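Local coordinates for protein acetate kinase (PDB 4H0O) that probably transfers phosphate reversibly between acetyl phosphate and a phosphoryl acceptor, as an acetate kinase of the ASKHA superfamily with a ribonuclease H-like fold, at residues Y309-A314 with V343-I347; H184-Y188 with I207-L211. One frame throughout, in Å; residues are numbered along the deposited sequence.

Overall arrangement
Both contacts belong to the half of the chain built on the mixed sheet that contains strand 205-211, and their centres lie 16 Å apart. Interaction 2 is the nearer to the catalytic site: it includes His184, a predicted transition-state stabilizer, whose side chain is about 4 Å from that of Asp154, the predicted proton donor/acceptor. Interaction 1 packs two helices, and there Tyr309 comes within about 4 Å of the side chain of Met285, predicted to bind ATP. Leu211 joins the two. While His210 serves interaction 2, Leu211 CD1 reaches Tyr309 OH at 3.6 Å and Leu313 CD2 at 3.8 Å in interaction 1.

Interaction 1: residues Y309-A314 with V343-I347; sequences YIKQLA and VRKAI
Ile347 pushes its CD1 between Leu313 and Ile310 where helix 299-324 meets helix 341-350. On the Leu313 side, CD1 of Ile347 lies 3.6 Å from CG of Leu313, and CG1 of Ile347 is equally close to CD2 of Leu313. The two side chains cross at about a right angle, with CG and the CD2 branch of Leu313 against the longer branch of Ile347. Ile310 meets the same methyl more loosely, with its CG2 4.0 Å from Ile347 CD1. That methyl also reaches over the first helix's backbone, 3.9 Å from Ile310 O, the carbonyl that accepts the helical hydrogen bond from Ala314 N.

The other branch of Ile310 runs to Ala346. Its CG1 stands anti to the carbonyl carbon (chi1 -71°), which sends CD1 out to lie 3.6 Å from Ala346 CB, while CG2 turns to Ile347 and still brushes Ala346. With CD1 also touching Val343, Ile310 meets three residues of the facing helix. Val343 completes this surface one turn before Ile347. Its CG1 is 4.3 Å from Leu313 CD2, and its CG2 approaches the Tyr309 ring obliquely at CE1.

No hydrogen bond joins the segments; the contact is apolar and largely buried. The local axes come no closer than 10.2 Å and are inclined at -58°, a separation bridged by the apolar side chains.

Phe306, a turn earlier on helix 299-324, packs on Val343 and Ala346, and Ile317 further along touches Ile347. Toward the sheet, Leu330 and Phe332 of strand 329-333 pack against Ile347, whereas Leu211 of strand 205-211 meets Tyr309, Leu313 and Val343. Ala314 also packs on Val322 of the second subunit, so helix 299-324 lies between this sheet-backed packing and the second subunit here.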
loop_
_atom_site.group_PDB
_atom_site.type_symbol
_atom_site.label_atom_id
_atom_site.label_comp_id
_atom_site.label_asym_id
_atom_site.label_seq_id
_atom_site.Cartn_x
_atom_site.Cartn_y
_atom_site.Cartn_z
ATOM N N TYR B 309 13.168 1.744 0.322
ATOM C CA TYR B 309 12.719 1.985 1.693
ATOM C C TYR B 309 12.141 3.393 1.859
ATOM O O TYR B 309 11.078 3.567 2.456
ATOM C CB TYR B 309 13.876 1.771 2.678
ATOM C CG TYR B 309 13.570 2.145 4.116
ATOM C CD1 TYR B 309 13.814 3.432 4.590
ATOM C CD2 TYR B 309 13.053 1.209 5.003
ATOM C CE1 TYR B 309 13.539 3.777 5.905
ATOM C CE2 TYR B 309 12.777 1.546 6.322
ATOM C CZ TYR B 309 13.022 2.829 6.764
ATOM O OH TYR B 309 12.749 3.166 8.070
ATOM N N ILE B 310 12.856 4.390 1.336
ATOM C CA ILE B 310 12.431 5.785 1.418
ATOM C C ILE B 310 11.157 6.019 0.601
ATOM O O ILE B 310 10.246 6.730 1.040
ATOM C CB ILE B 310 13.548 6.741 0.934
ATOM C CG1 ILE B 310 14.705 6.775 1.935
ATOM C CG2 ILE B 310 13.011 8.150 0.712
ATOM C CD1 ILE B 310 14.302 7.253 3.317
ATOM N N LYS B 311 11.102 5.412 -0.579
ATOM C CA LYS B 311 9.947 5.542 -1.460
ATOM C C LYS B 311 8.666 5.079 -0.775
ATOM O O LYS B 311 7.642 5.761 -0.830
ATOM C CB LYS B 311 10.167 4.754 -2.752
ATOM C CG LYS B 311 8.997 4.811 -3.721
ATOM C CD LYS B 311 8.714 3.446 -4.327
ATOM C CE LYS B 311 7.889 2.584 -3.385
ATOM N NZ LYS B 311 7.192 1.484 -4.107
ATOM N N GLN B 312 8.725 3.917 -0.130
ATOM C CA GLN B 312 7.557 3.369 0.547
ATOM C C GLN B 312 7.157 4.199 1.763
ATOM O O GLN B 312 5.968 4.384 2.026
ATOM C CB GLN B 312 7.801 1.918 0.956
ATOM C CG GLN B 312 6.542 1.185 1.380
ATOM C CD GLN B 312 5.495 1.141 0.280
ATOM O OE1 GLN B 312 5.816 1.233 -0.907
ATOM N NE2 GLN B 312 4.234 0.998 0.671
ATOM N N LEU B 313 8.150 4.701 2.495
ATOM C CA LEU B 313 7.892 5.546 3.659
ATOM C C LEU B 313 7.246 6.861 3.234
ATOM O O LEU B 313 6.292 7.327 3.859
ATOM C CB LEU B 313 9.184 5.805 4.442
ATOM C CG LEU B 313 9.092 6.710 5.676
ATOM C CD1 LEU B 313 7.983 6.257 6.614
ATOM C CD2 LEU B 313 10.417 6.755 6.428
ATOM N N ALA B 314 7.762 7.449 2.161
ATOM C CA ALA B 314 7.220 8.698 1.642
ATOM C C ALA B 314 5.779 8.514 1.161
ATOM O O ALA B 314 4.902 9.328 1.457
ATOM C CB ALA B 314 8.093 9.222 0.523
ATOM N N VAL B 343 17.871 9.222 6.909
ATOM C CA VAL B 343 16.493 8.822 6.637
ATOM C C VAL B 343 15.543 10.009 6.773
ATOM O O VAL B 343 14.696 10.237 5.906
ATOM C CB VAL B 343 16.041 7.662 7.559
ATOM C CG1 VAL B 343 14.525 7.541 7.584
ATOM C CG2 VAL B 343 16.668 6.352 7.104
ATOM N N ARG B 344 15.700 10.766 7.856
ATOM C CA ARG B 344 14.871 11.943 8.105
ATOM C C ARG B 344 15.059 12.986 7.009
ATOM O O ARG B 344 14.093 13.592 6.541
ATOM C CB ARG B 344 15.195 12.557 9.473
ATOM C CG ARG B 344 14.933 11.635 10.667
ATOM C CD ARG B 344 15.107 12.380 11.987
ATOM N NE ARG B 344 16.471 12.871 12.177
ATOM C CZ ARG B 344 17.311 12.408 13.098
ATOM N NH1 ARG B 344 16.926 11.448 13.927
ATOM N NH2 ARG B 344 18.536 12.912 13.197
ATOM N N LYS B 345 16.308 13.190 6.603
ATOM C CA LYS B 345 16.623 14.145 5.546
ATOM C C LYS B 345 15.997 13.708 4.226
ATOM O O LYS B 345 15.391 14.513 3.518
ATOM C CB LYS B 345 18.140 14.299 5.393
ATOM C CG LYS B 345 18.573 15.312 4.342
ATOM C CD LYS B 345 17.802 16.619 4.476
ATOM C CE LYS B 345 18.507 17.763 3.758
ATOM N NZ LYS B 345 19.119 17.334 2.474
ATOM N N ALA B 346 16.133 12.425 3.906
ATOM C CA ALA B 346 15.572 11.892 2.672
ATOM C C ALA B 346 14.061 12.111 2.622
ATOM O O ALA B 346 13.516 12.501 1.588
ATOM C CB ALA B 346 15.911 10.419 2.523
ATOM N N ILE B 347 13.390 11.867 3.743
ATOM C CA ILE B 347 11.946 12.061 3.823
ATOM C C ILE B 347 11.564 13.539 3.687
ATOM O O ILE B 347 10.685 13.895 2.894
ATOM C CB ILE B 347 11.371 11.489 5.133
ATOM C CG1 ILE B 347 11.474 9.964 5.137
ATOM C CG2 ILE B 347 9.926 11.907 5.310
ATOM C CD1 ILE B 347 10.880 9.313 3.899
#

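Interaction 2: residues H184-Y188 with I207-L211; sequences HGLSY and IACHL
Ser187 OG is gripped by two groups: it shares a 3.0 Å hydrogen bond with His210 ND1, and Asn388 ND2 bonds to it as well. Either the hydroxyl or the imidazole could be the donor to the other. This contact sets the start of helix 185-195 against strand 205-211 of the ribonuclease H-like fold, with His184 at the N-cap position of the helix. Ser187 OG lies anti to its own backbone N (chi1 174°), which brings it to the edge of the His210 ring, near the ring plane.

One face of that ring is covered by His184. The imidazoles stack face to face with their planes only 6° apart and centroids separated by 3.9 Å; CD2 of His210 sits over the centre of the His184 ring, and CG of His184 over that of His210. CB of His184 adds a CH-pi contact, 4.0 Å from the His210 ring centroid. His210 is therefore held both at an edge and over a face, which should restrict its rotation.

His184, predicted to stabilize the transition state, is positioned from further sides. Its ND1 hydrogen-bonds to Ser217 OG, and its backbone N bonds to OD2 of Asp154, the predicted proton donor/acceptor. The stack and these bonds together plausibly fix the ring's orientation at the active site.

Farther back toward the start of the strand, Ala208 meets the Tyr188 ring, which approaches it and His210 CB obliquely. The Tyr188 hydroxyl also bonds to Ser217 OG, so this serine links Tyr188 to His184. The phenol reaches His210 CB with OH at 3.6 Å, while CD1 and CE1, along one side of the ring, each lie 3.7 Å from Ala208 CB.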
loop_
_atom_site.group_PDB
_atom_site.type_symbol
_atom_site.label_atom_id
_atom_site.label_comp_id
_atom_site.label_asym_id
_atom_site.label_seq_id
_atom_site.Cartn_x
_atom_site.Cartn_y
_atom_site.Cartn_z
ATOM N N HIS B 184 2.619 -1.461 17.388
ATOM C CA HIS B 184 3.407 -0.368 17.964
ATOM C C HIS B 184 2.513 0.645 18.684
ATOM O O HIS B 184 2.887 1.809 18.842
ATOM C CB HIS B 184 4.246 0.343 16.892
ATOM C CG HIS B 184 5.134 -0.570 16.108
ATOM N ND1 HIS B 184 5.366 -0.408 14.758
ATOM C CD2 HIS B 184 5.853 -1.657 16.482
ATOM C CE1 HIS B 184 6.185 -1.352 14.335
ATOM N NE2 HIS B 184 6.495 -2.125 15.362
ATOM N N GLY B 185 1.338 0.192 19.121
ATOM C CA GLY B 185 0.347 1.069 19.722
ATOM C C GLY B 185 0.832 1.757 20.985
ATOM O O GLY B 185 0.545 2.935 21.209
ATOM N N LEU B 186 1.575 1.020 21.804
ATOM C CA LEU B 186 2.099 1.543 23.061
ATOM C C LEU B 186 3.138 2.638 22.826
ATOM O O LEU B 186 3.172 3.642 23.540
ATOM C CB LEU B 186 2.695 0.403 23.890
ATOM C CG LEU B 186 1.700 -0.656 24.371
ATOM C CD1 LEU B 186 2.421 -1.853 24.981
ATOM C CD2 LEU B 186 0.739 -0.047 25.376
ATOM N N SER B 187 3.982 2.437 21.820
ATOM C CA SER B 187 4.964 3.437 21.415
ATOM C C SER B 187 4.275 4.736 20.976
ATOM O O SER B 187 4.667 5.834 21.382
ATOM C CB SER B 187 5.830 2.872 20.284
ATOM O OG SER B 187 6.706 3.846 19.752
ATOM N N TYR B 188 3.234 4.598 20.160
ATOM C CA TYR B 188 2.483 5.748 19.663
ATOM C C TYR B 188 1.818 6.558 20.777
ATOM O O TYR B 188 1.970 7.779 20.828
ATOM C CB TYR B 188 1.442 5.301 18.628
ATOM C CG TYR B 188 2.046 4.884 17.306
ATOM C CD1 TYR B 188 3.008 5.669 16.689
ATOM C CD2 TYR B 188 1.661 3.706 16.680
ATOM C CE1 TYR B 188 3.567 5.301 15.488
ATOM C CE2 TYR B 188 2.216 3.330 15.471
ATOM C CZ TYR B 188 3.172 4.135 14.884
ATOM O OH TYR B 188 3.745 3.779 13.686
ATOM N N ILE B 207 1.399 12.749 12.115
ATOM C CA ILE B 207 1.816 11.480 11.537
ATOM C C ILE B 207 3.087 11.039 12.251
ATOM O O ILE B 207 4.111 11.731 12.212
ATOM C CB ILE B 207 2.063 11.574 10.013
ATOM C CG1 ILE B 207 0.748 11.825 9.273
ATOM C CG2 ILE B 207 2.707 10.295 9.495
ATOM C CD1 ILE B 207 0.887 11.904 7.758
ATOM N N ALA B 208 3.015 9.894 12.921
ATOM C CA ALA B 208 4.160 9.369 13.655
ATOM C C ALA B 208 4.793 8.208 12.901
ATOM O O ALA B 208 4.089 7.370 12.336
ATOM C CB ALA B 208 3.745 8.934 15.040
ATOM N N CYS B 209 6.121 8.151 12.905
ATOM C CA CYS B 209 6.831 7.067 12.239
ATOM C C CYS B 209 7.652 6.255 13.239
ATOM O O CYS B 209 8.683 6.719 13.738
ATOM C CB CYS B 209 7.744 7.620 11.146
ATOM S SG CYS B 209 6.921 8.707 9.967
ATOM N N HIS B 210 7.184 5.050 13.543
ATOM C CA HIS B 210 7.932 4.132 14.391
ATOM C C HIS B 210 8.914 3.368 13.510
ATOM O O HIS B 210 8.577 2.321 12.951
ATOM C CB HIS B 210 6.978 3.165 15.100
ATOM C CG HIS B 210 7.647 2.211 16.035
ATOM N ND1 HIS B 210 7.444 2.227 17.395
ATOM C CD2 HIS B 210 8.514 1.182 15.801
ATOM C CE1 HIS B 210 8.153 1.266 17.966
ATOM N NE2 HIS B 210 8.810 0.623 17.014
ATOM N N LEU B 211 10.120 3.904 13.371
ATOM C CA LEU B 211 11.122 3.284 12.515
ATOM C C LEU B 211 12.065 2.425 13.359
ATOM O O LEU B 211 13.099 2.896 13.848
ATOM C CB LEU B 211 11.877 4.351 11.714
ATOM C CG LEU B 211 10.959 5.251 10.876
ATOM C CD1 LEU B 211 11.741 6.147 9.917
ATOM C CD2 LEU B 211 9.936 4.411 10.113
#